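Local coordinates for putative oxidoreductase molybdopterin-binding subunit (Sulfolobus tokodaii, PDB 4ZOH), which probably serves as the catalytic subunit of a molybdenum hydroxylase of the xanthine oxidase family, holding the pterin cytosine dinucleotide cofactor, at residues A334-G339 with Y411-A416. Numbering follows the deposited sequence.
Sequences AGRPEG and YIEITA
Arg336 takes hold of the carboxylate of Glu413 side-on in a salt bridge, one nitrogen to each oxygen. NE reaches OE1 of Glu413 at 2.8 Å and NH1 reaches OE2 of Glu413 at 2.9 Å, both hydrogen bonds almost straight. The guanidinium and carboxylate planes are nearly coplanar, 24° apart, with the carboxylate at the edge of the guanidinium; OE1 offers its syn lone pair, whereas the approach to OE2, also on the syn side, is tilted out of the carboxylate plane. OE1 carries a second bond: the backbone N of Ile414 donates to it over 2.8 Å from above the carboxylate plane, tying the acid to its own chain and fixing how it is turned. In the fold, the salt bridge joins the first turn of helix 336-353, with Gly335 at its N-cap, to the chain just leaving strand 405-412, and so ties together parts of the two molybdopterin-binding family regions, close to the pterin cytosine dinucleotide. The arginine chain bends at chi2 and again at chi3 (67°), which swings the guanidinium round to the acid. On the way its methylenes run across Ile414, CD of Arg336 touching CG1 of Ile414 at 3.6 Å, with CD1 close by. CG1 gets there because chi1 of 39° sets it between the backbone N and the carbonyl carbon. The carbonyl O of Ile414 sits over one face of the guanidinium, 3.2 Å from NH1 of Arg336 but too badly angled to bond. A leucine in place of Arg336 would probably leave the buried Glu413 carboxylate without this countercharge and Glu672 without this partner. That second acid forms its own salt bridge to NH1, so NH1 is shared by two carboxylates, while Met304 of helix 288-304 packs against the same side chain.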
ATOM      1  N   ALA A 334      -8.943 -33.400  -5.865  1.00 22.81           N
ATOM      2  CA  ALA A 334     -10.353 -32.988  -5.933  1.00 21.98           C
ATOM      3  C   ALA A 334     -11.261 -34.152  -6.449  1.00 22.80           C
ATOM      4  O   ALA A 334     -11.863 -34.071  -7.566  1.00 19.62           O
ATOM      5  CB  ALA A 334     -10.461 -31.768  -6.842  1.00 16.95           C
ATOM      6  N   GLY A 335     -11.241 -35.241  -5.705  1.00 23.79           N
ATOM      7  CA  GLY A 335     -12.039 -36.436  -6.044  1.00 24.96           C
ATOM      8  C   GLY A 335     -11.263 -37.545  -6.780  1.00 24.73           C
ATOM      9  O   GLY A 335     -11.588 -38.736  -6.667  1.00 23.65           O
ATOM     10  N   ARG A 336     -10.284 -37.168  -7.594  1.00 24.02           N
ATOM     11  CA  ARG A 336      -9.528 -38.192  -8.351  1.00 22.02           C
ATOM     12  C   ARG A 336      -8.657 -39.113  -7.481  1.00 25.58           C
ATOM     13  O   ARG A 336      -8.611 -40.327  -7.760  1.00 29.16           O
ATOM     14  CB  ARG A 336      -8.768 -37.594  -9.502  1.00 23.07           C
ATOM     15  CG  ARG A 336      -9.654 -37.165 -10.642  1.00 23.14           C
ATOM     16  CD  ARG A 336      -9.907 -35.671 -10.669  1.00 25.38           C
ATOM     17  NE  ARG A 336      -8.678 -34.985 -10.981  1.00 26.27           N
ATOM     18  CZ  ARG A 336      -8.464 -33.665 -10.861  1.00 30.58           C
ATOM     19  NH1 ARG A 336      -7.258 -33.156 -11.176  1.00 26.28           N
ATOM     20  NH2 ARG A 336      -9.439 -32.863 -10.419  1.00 23.56           N
ATOM     21  N   PRO A 337      -8.036 -38.573  -6.381  1.00 26.79           N
ATOM     22  CA  PRO A 337      -7.267 -39.441  -5.503  1.00 24.58           C
ATOM     23  C   PRO A 337      -8.136 -40.559  -4.891  1.00 27.66           C
ATOM     24  O   PRO A 337      -7.678 -41.740  -4.777  1.00 24.39           O
ATOM     25  CB  PRO A 337      -6.804 -38.504  -4.386  1.00 21.84           C
ATOM     26  CG  PRO A 337      -6.728 -37.198  -5.038  1.00 21.13           C
ATOM     27  CD  PRO A 337      -7.820 -37.141  -6.034  1.00 24.07           C
ATOM     28  N   GLU A 338      -9.320 -40.189  -4.412  1.00 23.64           N
ATOM     29  CA  GLU A 338     -10.209 -41.184  -3.795  1.00 23.36           C
ATOM     30  C   GLU A 338     -10.547 -42.324  -4.777  1.00 20.84           C
ATOM     31  O   GLU A 338     -10.411 -43.483  -4.450  1.00 26.02           O
ATOM     32  CB  GLU A 338     -11.467 -40.514  -3.273  1.00 21.19           C
ATOM     33  CG  GLU A 338     -11.199 -39.435  -2.223  1.00 22.03           C
ATOM     34  CD  GLU A 338     -11.038 -38.035  -2.832  1.00 25.46           C
ATOM     35  OE1 GLU A 338     -10.117 -37.816  -3.674  1.00 24.31           O
ATOM     36  OE2 GLU A 338     -11.827 -37.110  -2.446  1.00 25.77           O
ATOM     37  N   GLY A 339     -10.951 -41.968  -5.971  1.00 21.57           N
ATOM     38  CA  GLY A 339     -11.323 -42.933  -7.023  1.00 24.63           C
ATOM     39  C   GLY A 339     -10.168 -43.873  -7.448  1.00 26.92           C
ATOM     40  O   GLY A 339     -10.375 -45.076  -7.481  1.00 27.61           O
ATOM     41  N   TYR A 411      -2.081 -45.000 -12.151  1.00 27.15           N
ATOM     42  CA  TYR A 411      -3.131 -44.030 -12.056  1.00 27.89           C
ATOM     43  C   TYR A 411      -3.391 -43.529 -13.444  1.00 25.23           C
ATOM     44  O   TYR A 411      -2.529 -43.601 -14.340  1.00 24.08           O
ATOM     45  CB  TYR A 411      -2.748 -42.866 -11.063  1.00 25.09           C
ATOM     46  CG  TYR A 411      -1.781 -41.894 -11.661  1.00 27.63           C
ATOM     47  CD1 TYR A 411      -2.235 -40.815 -12.408  1.00 25.32           C
ATOM     48  CD2 TYR A 411      -0.348 -42.114 -11.568  1.00 28.10           C
ATOM     49  CE1 TYR A 411      -1.333 -39.939 -13.033  1.00 28.54           C
ATOM     50  CE2 TYR A 411       0.558 -41.222 -12.152  1.00 25.76           C
ATOM     51  CZ  TYR A 411       0.071 -40.144 -12.865  1.00 29.81           C
ATOM     52  OH  TYR A 411       0.928 -39.277 -13.495  1.00 30.68           O
ATOM     53  N   ILE A 412      -4.596 -43.014 -13.624  1.00 23.58           N
ATOM     54  CA  ILE A 412      -4.896 -42.144 -14.772  1.00 24.18           C
ATOM     55  C   ILE A 412      -5.701 -40.964 -14.171  1.00 23.29           C
ATOM     56  O   ILE A 412      -6.154 -41.097 -13.043  1.00 22.44           O
ATOM     57  CB  ILE A 412      -5.620 -42.912 -15.890  1.00 22.79           C
ATOM     58  CG1 ILE A 412      -5.684 -42.045 -17.137  1.00 22.39           C
ATOM     59  CG2 ILE A 412      -6.935 -43.543 -15.406  1.00 25.65           C
ATOM     60  CD1 ILE A 412      -5.565 -42.751 -18.470  1.00 20.66           C
ATOM     61  N   GLU A 413      -5.829 -39.828 -14.873  1.00 21.08           N
ATOM     62  CA  GLU A 413      -6.123 -38.599 -14.208  1.00 22.26           C
ATOM     63  C   GLU A 413      -6.729 -37.673 -15.223  1.00 25.23           C
ATOM     64  O   GLU A 413      -6.540 -37.900 -16.426  1.00 24.16           O
ATOM     65  CB  GLU A 413      -4.816 -38.073 -13.499  1.00 22.34           C
ATOM     66  CG  GLU A 413      -4.514 -36.574 -13.373  1.00 23.21           C
ATOM     67  CD  GLU A 413      -5.415 -35.836 -12.382  1.00 25.89           C
ATOM     68  OE1 GLU A 413      -6.568 -36.352 -12.100  1.00 26.36           O
ATOM     69  OE2 GLU A 413      -4.983 -34.734 -11.901  1.00 22.41           O
ATOM     70  N   ILE A 414      -7.490 -36.656 -14.757  1.00 25.08           N
ATOM     71  CA  ILE A 414      -8.170 -35.704 -15.672  1.00 23.56           C
ATOM     72  C   ILE A 414      -7.677 -34.305 -15.361  1.00 21.72           C
ATOM     73  O   ILE A 414      -7.618 -33.940 -14.224  1.00 19.63           O
ATOM     74  CB  ILE A 414      -9.728 -35.834 -15.627  1.00 25.30           C
ATOM     75  CG1 ILE A 414     -10.221 -36.073 -14.184  1.00 27.57           C
ATOM     76  CG2 ILE A 414     -10.166 -37.009 -16.524  1.00 25.20           C
ATOM     77  CD1 ILE A 414     -11.752 -35.985 -13.953  1.00 26.32           C
ATOM     78  N   THR A 415      -7.339 -33.521 -16.376  1.00 23.10           N
ATOM     79  CA  THR A 415      -6.693 -32.233 -16.100  1.00 23.50           C
ATOM     80  C   THR A 415      -7.071 -31.281 -17.196  1.00 24.03           C
ATOM     81  O   THR A 415      -7.610 -31.726 -18.217  1.00 23.91           O
ATOM     82  CB  THR A 415      -5.124 -32.353 -16.142  1.00 24.01           C
ATOM     83  OG1 THR A 415      -4.704 -32.452 -17.510  1.00 21.24           O
ATOM     84  CG2 THR A 415      -4.588 -33.513 -15.266  1.00 19.43           C
ATOM     85  N   ALA A 416      -6.738 -29.985 -17.000  1.00 23.28           N
ATOM     86  CA  ALA A 416      -6.821 -28.950 -18.047  1.00 24.38           C
ATOM     87  C   ALA A 416      -8.289 -28.658 -18.452  1.00 25.19           C
ATOM     88  O   ALA A 416      -8.679 -28.611 -19.644  1.00 27.33           O
ATOM     89  CB  ALA A 416      -5.956 -29.307 -19.251  1.00 21.33           C
TER